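Local structure of putative oxidoreductase (Bacteroides fragilis NCTC 9343, 3FHL) at residues F20-F24 and Y307-Y311; L190-P194 and P221-P225; R125-D130 and G257-E262. The protein probably acts as an oxidoreductase of the Gfo/Idh/MocA family, using a nucleotide cofactor held by its Rossmann domain. All coordinates share one frame; numbering follows the deposited sequence.

Contact 1: residues F20-F24 and Y307-Y311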
loop_
_atom_site.group_PDB
_atom_site.type_symbol
_atom_site.label_atom_id
_atom_site.label_comp_id
_atom_site.label_asym_id
_atom_site.label_seq_id
_atom_site.Cartn_x
_atom_site.Cartn_y
_atom_site.Cartn_z
ATOM N N PHE C 20 -16.173 20.004 -17.648
ATOM C CA PHE C 20 -16.240 20.341 -16.222
ATOM C C PHE C 20 -16.962 21.640 -15.871
ATOM O O PHE C 20 -17.451 21.792 -14.744
ATOM C CB PHE C 20 -14.819 20.388 -15.634
ATOM C CG PHE C 20 -14.112 19.058 -15.659
ATOM C CD1 PHE C 20 -14.545 18.011 -14.843
ATOM C CD2 PHE C 20 -13.031 18.848 -16.503
ATOM C CE1 PHE C 20 -13.907 16.773 -14.869
ATOM C CE2 PHE C 20 -12.382 17.620 -16.535
ATOM C CZ PHE C 20 -12.824 16.578 -15.714
ATOM N N HIS C 21 -17.009 22.580 -16.812
ATOM C CA HIS C 21 -17.452 23.932 -16.489
ATOM C C HIS C 21 -18.778 24.337 -17.119
ATOM O O HIS C 21 -19.754 24.539 -16.406
ATOM C CB HIS C 21 -16.351 24.930 -16.821
ATOM C CG HIS C 21 -15.077 24.642 -16.104
ATOM N ND1 HIS C 21 -14.987 24.638 -14.727
ATOM C CD2 HIS C 21 -13.853 24.309 -16.565
ATOM C CE1 HIS C 21 -13.751 24.337 -14.373
ATOM N NE2 HIS C 21 -13.044 24.129 -15.469
ATOM N N ALA C 22 -18.807 24.447 -18.444
ATOM C CA ALA C 22 -20.054 24.785 -19.163
ATOM C C ALA C 22 -21.312 23.973 -18.799
ATOM O O ALA C 22 -22.370 24.574 -18.629
ATOM C CB ALA C 22 -19.828 24.823 -20.673
ATOM N N PRO C 23 -21.217 22.623 -18.660
ATOM C CA PRO C 23 -22.423 21.897 -18.248
ATOM C C PRO C 23 -23.017 22.310 -16.895
ATOM O O PRO C 23 -24.228 22.207 -16.720
ATOM C CB PRO C 23 -21.940 20.438 -18.188
ATOM C CG PRO C 23 -20.857 20.392 -19.151
ATOM C CD PRO C 23 -20.121 21.668 -18.920
ATOM N N PHE C 24 -22.174 22.777 -15.971
ATOM C CA PHE C 24 -22.610 23.171 -14.623
ATOM C C PHE C 24 -22.944 24.660 -14.462
ATOM O O PHE C 24 -23.933 25.003 -13.815
ATOM C CB PHE C 24 -21.590 22.713 -13.577
ATOM C CG PHE C 24 -21.457 21.222 -13.514
ATOM C CD1 PHE C 24 -22.450 20.454 -12.906
ATOM C CD2 PHE C 24 -20.394 20.578 -14.141
ATOM C CE1 PHE C 24 -22.352 19.063 -12.861
ATOM C CE2 PHE C 24 -20.289 19.185 -14.111
ATOM C CZ PHE C 24 -21.279 18.426 -13.478
ATOM N N TYR C 307 -20.077 17.175 -9.033
ATOM C CA TYR C 307 -19.181 18.218 -9.561
ATOM C C TYR C 307 -19.842 19.615 -9.656
ATOM O O TYR C 307 -19.151 20.651 -9.686
ATOM C CB TYR C 307 -18.609 17.824 -10.936
ATOM C CG TYR C 307 -17.551 16.713 -10.934
ATOM C CD1 TYR C 307 -17.194 16.067 -12.123
ATOM C CD2 TYR C 307 -16.917 16.306 -9.752
ATOM C CE1 TYR C 307 -16.215 15.044 -12.135
ATOM C CE2 TYR C 307 -15.945 15.297 -9.757
ATOM C CZ TYR C 307 -15.606 14.665 -10.950
ATOM O OH TYR C 307 -14.647 13.663 -10.947
ATOM N N GLY C 308 -21.173 19.639 -9.719
ATOM C CA GLY C 308 -21.924 20.898 -9.649
ATOM C C GLY C 308 -21.745 21.618 -8.327
ATOM O O GLY C 308 -21.923 22.836 -8.254
ATOM N N GLY C 309 -21.345 20.861 -7.301
ATOM C CA GLY C 309 -21.123 21.390 -5.951
ATOM C C GLY C 309 -20.043 22.442 -5.878
ATOM O O GLY C 309 -20.044 23.276 -4.958
ATOM N N PHE C 310 -19.111 22.406 -6.831
ATOM C CA PHE C 310 -18.050 23.405 -6.901
ATOM C C PHE C 310 -18.649 24.802 -7.132
ATOM O O PHE C 310 -18.295 25.761 -6.437
ATOM C CB PHE C 310 -17.047 23.079 -8.012
ATOM C CG PHE C 310 -16.018 24.150 -8.217
ATOM C CD1 PHE C 310 -14.928 24.254 -7.355
ATOM C CD2 PHE C 310 -16.151 25.082 -9.249
ATOM C CE1 PHE C 310 -13.971 25.242 -7.532
ATOM C CE2 PHE C 310 -15.192 26.084 -9.428
ATOM C CZ PHE C 310 -14.107 26.163 -8.568
ATOM N N TYR C 311 -19.549 24.876 -8.106
ATOM C CA TYR C 311 -20.246 26.106 -8.483
ATOM C C TYR C 311 -21.296 26.510 -7.466
ATOM O O TYR C 311 -21.413 27.688 -7.138
ATOM C CB TYR C 311 -20.794 25.987 -9.912
ATOM C CG TYR C 311 -19.669 26.122 -10.908
ATOM C CD1 TYR C 311 -19.051 27.358 -11.100
ATOM C CD2 TYR C 311 -19.181 25.016 -11.619
ATOM C CE1 TYR C 311 -17.995 27.510 -11.982
ATOM C CE2 TYR C 311 -18.111 25.153 -12.502
ATOM C CZ TYR C 311 -17.534 26.413 -12.682
ATOM O OH TYR C 311 -16.481 26.594 -13.541
HETATM O O HOH W 1 -17.589 21.414 -12.003
#
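Phe24 and Gly308 bring their CA atoms to 5.5 Å where the kinked helical segment 20-24 meets the turn that leads into helix 309-320, whereas Phe20 and Tyr307 stay 7.6 Å apart at CA. Phe24 buries the most surface here. Its ring lies with one face against the backbone joining Tyr307 to Gly308: Tyr307 C sits over the ring centre, and CD1 of Phe24 comes to 3.3 Å from CA of Gly308. Because Gly308 has no side chain, the ring can settle directly on the main chain. The far end of the same ring, CZ, rests 3.7 Å from CB of Tyr307, and CB of Phe24 touches CD2 of Tyr311. Tyr307 and Phe20 extend side by side in the same direction and meet through their CE1 atoms, 4.0 Å apart, the tyrosine atom lying at the edge of the Phe20 ring. The direct hydrogen bond is that between His21 ND1 and Tyr311 OH, 2.7 Å long, the two side chains crossing nearly at right angles. Turned to the side of its own backbone N (chi1 -58°), the His21 imidazole has one face under CB of Phe20 and ND1 at the edge of the Tyr311 ring. Its other nitrogen, NE2, bonds to Glu95, so the ring is held at both nitrogens and its rotation is fixed. A water bridges the main chains, donating to Phe20 O at 2.8 Å and to Tyr307 O. The contact thus joins helix 15-27 of the Rossmann domain to the start of helix 309-320. Leu265 of helix 261-266 packs on Phe24 and Tyr307, Val70 of strand 68-71 touches His21 and Tyr311, and Tyr122 of strand 119-122 meets Phe20, His21 and Phe310.

Contact 2: residues L190-P194 and P221-P225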
loop_
_atom_site.group_PDB
_atom_site.type_symbol
_atom_site.label_atom_id
_atom_site.label_comp_id
_atom_site.label_asym_id
_atom_site.label_seq_id
_atom_site.Cartn_x
_atom_site.Cartn_y
_atom_site.Cartn_z
ATOM N N LEU C 190 -9.248 16.465 4.903
ATOM C CA LEU C 190 -9.724 15.673 6.031
ATOM C C LEU C 190 -8.886 15.789 7.295
ATOM O O LEU C 190 -9.441 15.771 8.384
ATOM C CB LEU C 190 -9.866 14.196 5.654
ATOM C CG LEU C 190 -10.778 13.833 4.481
ATOM C CD1 LEU C 190 -10.680 12.346 4.200
ATOM C CD2 LEU C 190 -12.224 14.226 4.738
ATOM N N PHE C 191 -7.563 15.902 7.156
ATOM C CA PHE C 191 -6.667 15.640 8.294
ATOM C C PHE C 191 -5.664 16.740 8.578
ATOM O O PHE C 191 -4.982 16.688 9.589
ATOM C CB PHE C 191 -5.897 14.318 8.101
ATOM C CG PHE C 191 -6.774 13.141 7.806
ATOM C CD1 PHE C 191 -7.686 12.685 8.747
ATOM C CD2 PHE C 191 -6.701 12.502 6.579
ATOM C CE1 PHE C 191 -8.522 11.606 8.469
ATOM C CE2 PHE C 191 -7.510 11.417 6.303
ATOM C CZ PHE C 191 -8.426 10.968 7.244
ATOM N N GLY C 192 -5.557 17.710 7.676
ATOM C CA GLY C 192 -4.607 18.818 7.851
ATOM C C GLY C 192 -3.239 18.543 7.253
ATOM O O GLY C 192 -3.000 17.485 6.659
ATOM N N MET C 193 -2.337 19.506 7.400
ATOM C CA MET C 193 -0.969 19.370 6.921
ATOM C C MET C 193 -0.121 18.467 7.830
ATOM O O MET C 193 -0.224 18.544 9.062
ATOM C CB MET C 193 -0.317 20.749 6.715
ATOM C CG MET C 193 -0.931 21.549 5.560
ATOM S SD MET C 193 -0.457 21.061 3.888
ATOM C CE MET C 193 1.183 21.781 3.741
ATOM N N PRO C 194 0.708 17.595 7.222
ATOM C CA PRO C 194 1.555 16.693 8.006
ATOM C C PRO C 194 2.812 17.377 8.577
ATOM O O PRO C 194 3.265 18.398 8.053
ATOM C CB PRO C 194 1.948 15.631 6.978
ATOM C CG PRO C 194 1.995 16.365 5.705
ATOM C CD PRO C 194 0.905 17.395 5.774
ATOM N N PRO C 221 -0.559 14.240 10.420
ATOM C CA PRO C 221 -1.331 15.387 9.934
ATOM C C PRO C 221 -1.950 16.159 11.113
ATOM O O PRO C 221 -2.364 15.535 12.078
ATOM C CB PRO C 221 -2.374 14.746 9.027
ATOM C CG PRO C 221 -2.501 13.353 9.486
ATOM C CD PRO C 221 -1.164 12.951 10.022
ATOM N N SER C 222 -1.990 17.493 11.026
ATOM C CA SER C 222 -2.337 18.352 12.169
ATOM C C SER C 222 -3.648 18.016 12.886
ATOM O O SER C 222 -3.702 18.042 14.116
ATOM C CB SER C 222 -2.329 19.827 11.753
ATOM O OG SER C 222 -3.296 20.076 10.747
ATOM N N LEU C 223 -4.695 17.695 12.130
ATOM C CA LEU C 223 -6.020 17.499 12.732
ATOM C C LEU C 223 -6.234 16.105 13.297
ATOM O O LEU C 223 -7.192 15.865 14.015
ATOM C CB LEU C 223 -7.138 17.861 11.739
ATOM C CG LEU C 223 -7.004 19.203 11.012
ATOM C CD1 LEU C 223 -8.080 19.340 9.936
ATOM C CD2 LEU C 223 -7.029 20.394 11.999
ATOM N N ALA C 224 -5.324 15.192 12.972
ATOM C CA ALA C 224 -5.424 13.802 13.394
ATOM C C ALA C 224 -4.030 13.158 13.335
ATOM O O ALA C 224 -3.770 12.330 12.459
ATOM C CB ALA C 224 -6.399 13.057 12.488
ATOM N N PRO C 225 -3.124 13.541 14.261
ATOM C CA PRO C 225 -1.721 13.149 14.089
ATOM C C PRO C 225 -1.384 11.668 14.336
ATOM O O PRO C 225 -0.261 11.259 14.052
ATOM C CB PRO C 225 -0.971 14.070 15.070
ATOM C CG PRO C 225 -1.958 14.374 16.129
ATOM C CD PRO C 225 -3.328 14.338 15.494
HETATM O O HOH W 2 -3.088 21.987 8.810
#
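Phe191 O and Met193 O accept the two direct hydrogen bonds that join the end of helix 180-191, and the loop that follows it, to the type I turn from Pro221 to Ala224. Leu223 N donates to Phe191 O at 2.7 Å, and Ser222 N to Met193 O at 2.8 Å. Each donor stands well out of the plane of its carbonyl group, by 35° at Phe191 and 44° at Met193. Met193 O also receives a CA-H...O contact from Pro221. Within the turn, Ala224 N closes back on Pro221 O.

A water accepts from Met193 N at 3.0 Å and, in one of the two modelled conformers of Ser222, lies 2.7 Å from OG of that serine.

Apolar contacts flank these bonds. CB of Phe191 meets CB of Pro221 at 3.7 Å, while CD1 of Phe191 lies 4.0 Å from CB of Ala224. Leu223 lays CB and CG beside Phe191 O and CD1 near Gly192 N. Ile229 of strand 228-234 packs on Phe191 and Pro221.

The turn begins the hairpin connection between antiparallel neighbours 213-221 and 228-234, and segment 190-194 leads from the helix into strand 194-202 beside them. With the carbonyls all on segment 190-194 and the N-H groups on the turn, the direct hydrogen bonds are purely main-chain and ask little of side-chain identity, apart from Gly192, whose positive phi as the chain leaves the helix suits glycine.

Contact 3: residues R125-D130 and G257-E262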
loop_
_atom_site.group_PDB
_atom_site.type_symbol
_atom_site.label_atom_id
_atom_site.label_comp_id
_atom_site.label_asym_id
_atom_site.label_seq_id
_atom_site.Cartn_x
_atom_site.Cartn_y
_atom_site.Cartn_z
ATOM N N ARG C 125 -12.321 16.775 -7.454
ATOM C CA ARG C 125 -12.404 15.439 -6.870
ATOM C C ARG C 125 -12.783 15.447 -5.398
ATOM O O ARG C 125 -13.009 14.394 -4.798
ATOM C CB ARG C 125 -11.151 14.611 -7.170
ATOM C CG ARG C 125 -11.080 14.206 -8.659
ATOM C CD ARG C 125 -10.112 13.067 -8.885
ATOM N NE ARG C 125 -9.975 12.719 -10.300
ATOM C CZ ARG C 125 -10.771 11.875 -10.958
ATOM N NH1 ARG C 125 -11.798 11.282 -10.347
ATOM N NH2 ARG C 125 -10.539 11.635 -12.243
ATOM N N ARG C 126 -12.930 16.648 -4.841
ATOM C CA ARG C 126 -13.590 16.815 -3.553
ATOM C C ARG C 126 -15.078 16.458 -3.650
ATOM O O ARG C 126 -15.726 16.193 -2.641
ATOM C CB ARG C 126 -13.439 18.252 -3.069
ATOM C CG ARG C 126 -12.006 18.671 -2.859
ATOM C CD ARG C 126 -11.947 19.917 -2.035
ATOM N NE ARG C 126 -10.636 20.556 -2.035
ATOM C CZ ARG C 126 -10.398 21.717 -1.436
ATOM N NH1 ARG C 126 -9.187 22.252 -1.454
ATOM N NH2 ARG C 126 -11.383 22.342 -0.809
ATOM N N TRP C 127 -15.603 16.423 -4.874
ATOM C CA TRP C 127 -17.006 16.045 -5.085
ATOM C C TRP C 127 -17.157 14.734 -5.857
ATOM O O TRP C 127 -18.202 14.473 -6.441
ATOM C CB TRP C 127 -17.771 17.184 -5.781
ATOM C CG TRP C 127 -17.927 18.419 -4.917
ATOM C CD1 TRP C 127 -18.913 18.661 -3.991
ATOM C CD2 TRP C 127 -17.062 19.552 -4.884
ATOM N NE1 TRP C 127 -18.707 19.884 -3.385
ATOM C CE2 TRP C 127 -17.582 20.452 -3.917
ATOM C CE3 TRP C 127 -15.890 19.899 -5.568
ATOM C CZ2 TRP C 127 -16.973 21.672 -3.630
ATOM C CZ3 TRP C 127 -15.291 21.121 -5.284
ATOM C CH2 TRP C 127 -15.832 21.988 -4.318
ATOM N N ASP C 128 -16.110 13.905 -5.863
ATOM C CA ASP C 128 -16.248 12.523 -6.343
ATOM C C ASP C 128 -17.181 11.795 -5.391
ATOM O O ASP C 128 -17.161 12.075 -4.194
ATOM C CB ASP C 128 -14.885 11.819 -6.369
ATOM C CG ASP C 128 -14.123 12.038 -7.674
ATOM O OD1 ASP C 128 -14.621 12.757 -8.568
ATOM O OD2 ASP C 128 -13.011 11.480 -7.819
ATOM N N ALA C 129 -17.993 10.874 -5.920
ATOM C CA ALA C 129 -18.894 10.047 -5.100
ATOM C C ALA C 129 -18.177 9.334 -3.957
ATOM O O ALA C 129 -18.656 9.342 -2.824
ATOM C CB ALA C 129 -19.646 9.016 -5.983
ATOM N N ASP C 130 -17.024 8.736 -4.256
ATOM C CA ASP C 130 -16.268 7.976 -3.257
ATOM C C ASP C 130 -15.797 8.823 -2.087
ATOM O O ASP C 130 -16.021 8.458 -0.947
ATOM C CB ASP C 130 -15.113 7.161 -3.885
ATOM C CG ASP C 130 -14.260 7.967 -4.866
ATOM O OD1 ASP C 130 -14.028 9.177 -4.661
ATOM O OD2 ASP C 130 -13.801 7.366 -5.855
ATOM N N GLY C 257 -12.897 1.293 -7.619
ATOM C CA GLY C 257 -13.395 1.923 -8.837
ATOM C C GLY C 257 -13.163 3.416 -8.821
ATOM O O GLY C 257 -12.557 3.946 -7.882
ATOM N N VAL C 258 -13.649 4.099 -9.858
ATOM C CA VAL C 258 -13.547 5.557 -9.931
ATOM C C VAL C 258 -14.906 6.208 -10.167
ATOM O O VAL C 258 -15.868 5.553 -10.568
ATOM C CB VAL C 258 -12.557 6.041 -11.030
ATOM C CG1 VAL C 258 -11.109 5.790 -10.603
ATOM C CG2 VAL C 258 -12.874 5.402 -12.378
ATOM N N ASP C 259 -14.966 7.506 -9.909
ATOM C CA ASP C 259 -16.179 8.279 -10.118
ATOM C C ASP C 259 -16.545 8.290 -11.606
ATOM O O ASP C 259 -15.671 8.351 -12.481
ATOM C CB ASP C 259 -16.019 9.678 -9.517
ATOM C CG ASP C 259 -17.277 10.507 -9.631
ATOM O OD1 ASP C 259 -17.458 11.070 -10.712
ATOM O OD2 ASP C 259 -18.057 10.596 -8.663
ATOM N N LYS C 260 -17.842 8.202 -11.875
ATOM C CA LYS C 260 -18.351 8.000 -13.233
ATOM C C LYS C 260 -18.752 9.302 -13.933
ATOM O O LYS C 260 -19.132 9.277 -15.109
ATOM C CB LYS C 260 -19.568 7.070 -13.187
ATOM C CG LYS C 260 -19.484 5.942 -12.136
ATOM C CD LYS C 260 -20.887 5.457 -11.697
ATOM C CE LYS C 260 -21.626 4.718 -12.824
ATOM N NZ LYS C 260 -20.745 3.756 -13.569
ATOM N N GLN C 261 -18.673 10.429 -13.223
ATOM C CA GLN C 261 -19.132 11.719 -13.772
ATOM C C GLN C 261 -18.371 12.170 -15.000
ATOM O O GLN C 261 -18.988 12.587 -15.976
ATOM C CB GLN C 261 -19.077 12.831 -12.729
ATOM C CG GLN C 261 -20.146 12.752 -11.674
ATOM C CD GLN C 261 -19.937 13.804 -10.616
ATOM O OE1 GLN C 261 -20.523 14.887 -10.677
ATOM N NE2 GLN C 261 -19.060 13.516 -9.664
ATOM N N GLU C 262 -17.038 12.066 -14.968
ATOM C CA GLU C 262 -16.213 12.574 -16.064
ATOM C C GLU C 262 -16.488 11.844 -17.385
ATOM O O GLU C 262 -16.565 12.479 -18.441
ATOM C CB GLU C 262 -14.723 12.523 -15.706
ATOM C CG GLU C 262 -13.817 13.119 -16.785
ATOM C CD GLU C 262 -12.331 13.050 -16.454
ATOM O OE1 GLU C 262 -11.970 12.724 -15.303
ATOM O OE2 GLU C 262 -11.519 13.331 -17.362
HETATM O O HOH W 3 -13.251 9.708 -12.195
HETATM O O HOH W 4 -12.898 8.504 -8.043
HETATM O O HOH W 5 -14.705 4.952 -6.340
#
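Asp128 and Asp259 stack their carboxylates almost parallel, with planes 5° apart, and the closest oxygens of the pair, both OD1, are 3.9 Å apart. CB of Asp259 lies 3.5 Å from OD1 of Asp128. Swung away from its own N (chi1 -177°), the Asp259 carboxylate reaches across to the start of helix 129-139, where OD2 accepts a nearly straight 2.8 Å bond from Ala129 N on the anti side, tilted out of the carboxylate plane. Its OD1 turns back to cap helix 261-266, taking Gln261 N at 2.9 Å and Gln261 NE2 from opposite faces of the carboxylate. The amide of Gln261 also sends a weak bond to Trp127 O, while its OE1 accepts from Tyr307 N and Trp276 NE1.

Arg125 approaches Asp128 edge-on: Asp128 OD2 lies in the guanidinium plane and takes NH1 of Arg125 on its syn lone pair at 2.8 Å, a salt bridge within segment 125-130. NH2 of Arg125 makes a longer salt bridge of 3.5 Å to OE1 of Glu262, whose carboxylate is turned 48° from the guanidinium. Waters join Arg125 NH1 to Asp259 O, and Asp130 OD2 to Gly257 O, the latter weakly at the carbonyl.

The two stacked carboxylates are each met by polar partners: Arg125 and Tyr307 OH at Asp128, N-H groups at Asp259. Asp259 thereby ties the starts of two helices together, and Arg125 joins Asp128 and Glu262 in a salt-bridge network.

Contacts 1 and 3 touch, and most of their residues are buried; their centres are 13 Å apart. Tyr307 joins them at both ends of the residue: Tyr307 OH is 2.5 Å from Asp128 OD1, a probable hydrogen bond, and Tyr307 N is 2.9 Å from Gln261 OE1. Phe20 also packs on Glu262, and Phe310 on Trp127. Together they tie helix 15-27 of the Rossmann domain to segments 125-130, 257-262 and 307-311. Contact 2 stands apart, within the C-terminal alpha/beta domain and across the chain's centre from contact 1; its centre is 28 Å from that of contact 1 and 23 Å from that of contact 3, with nearest atoms about 15 and 8 Å away.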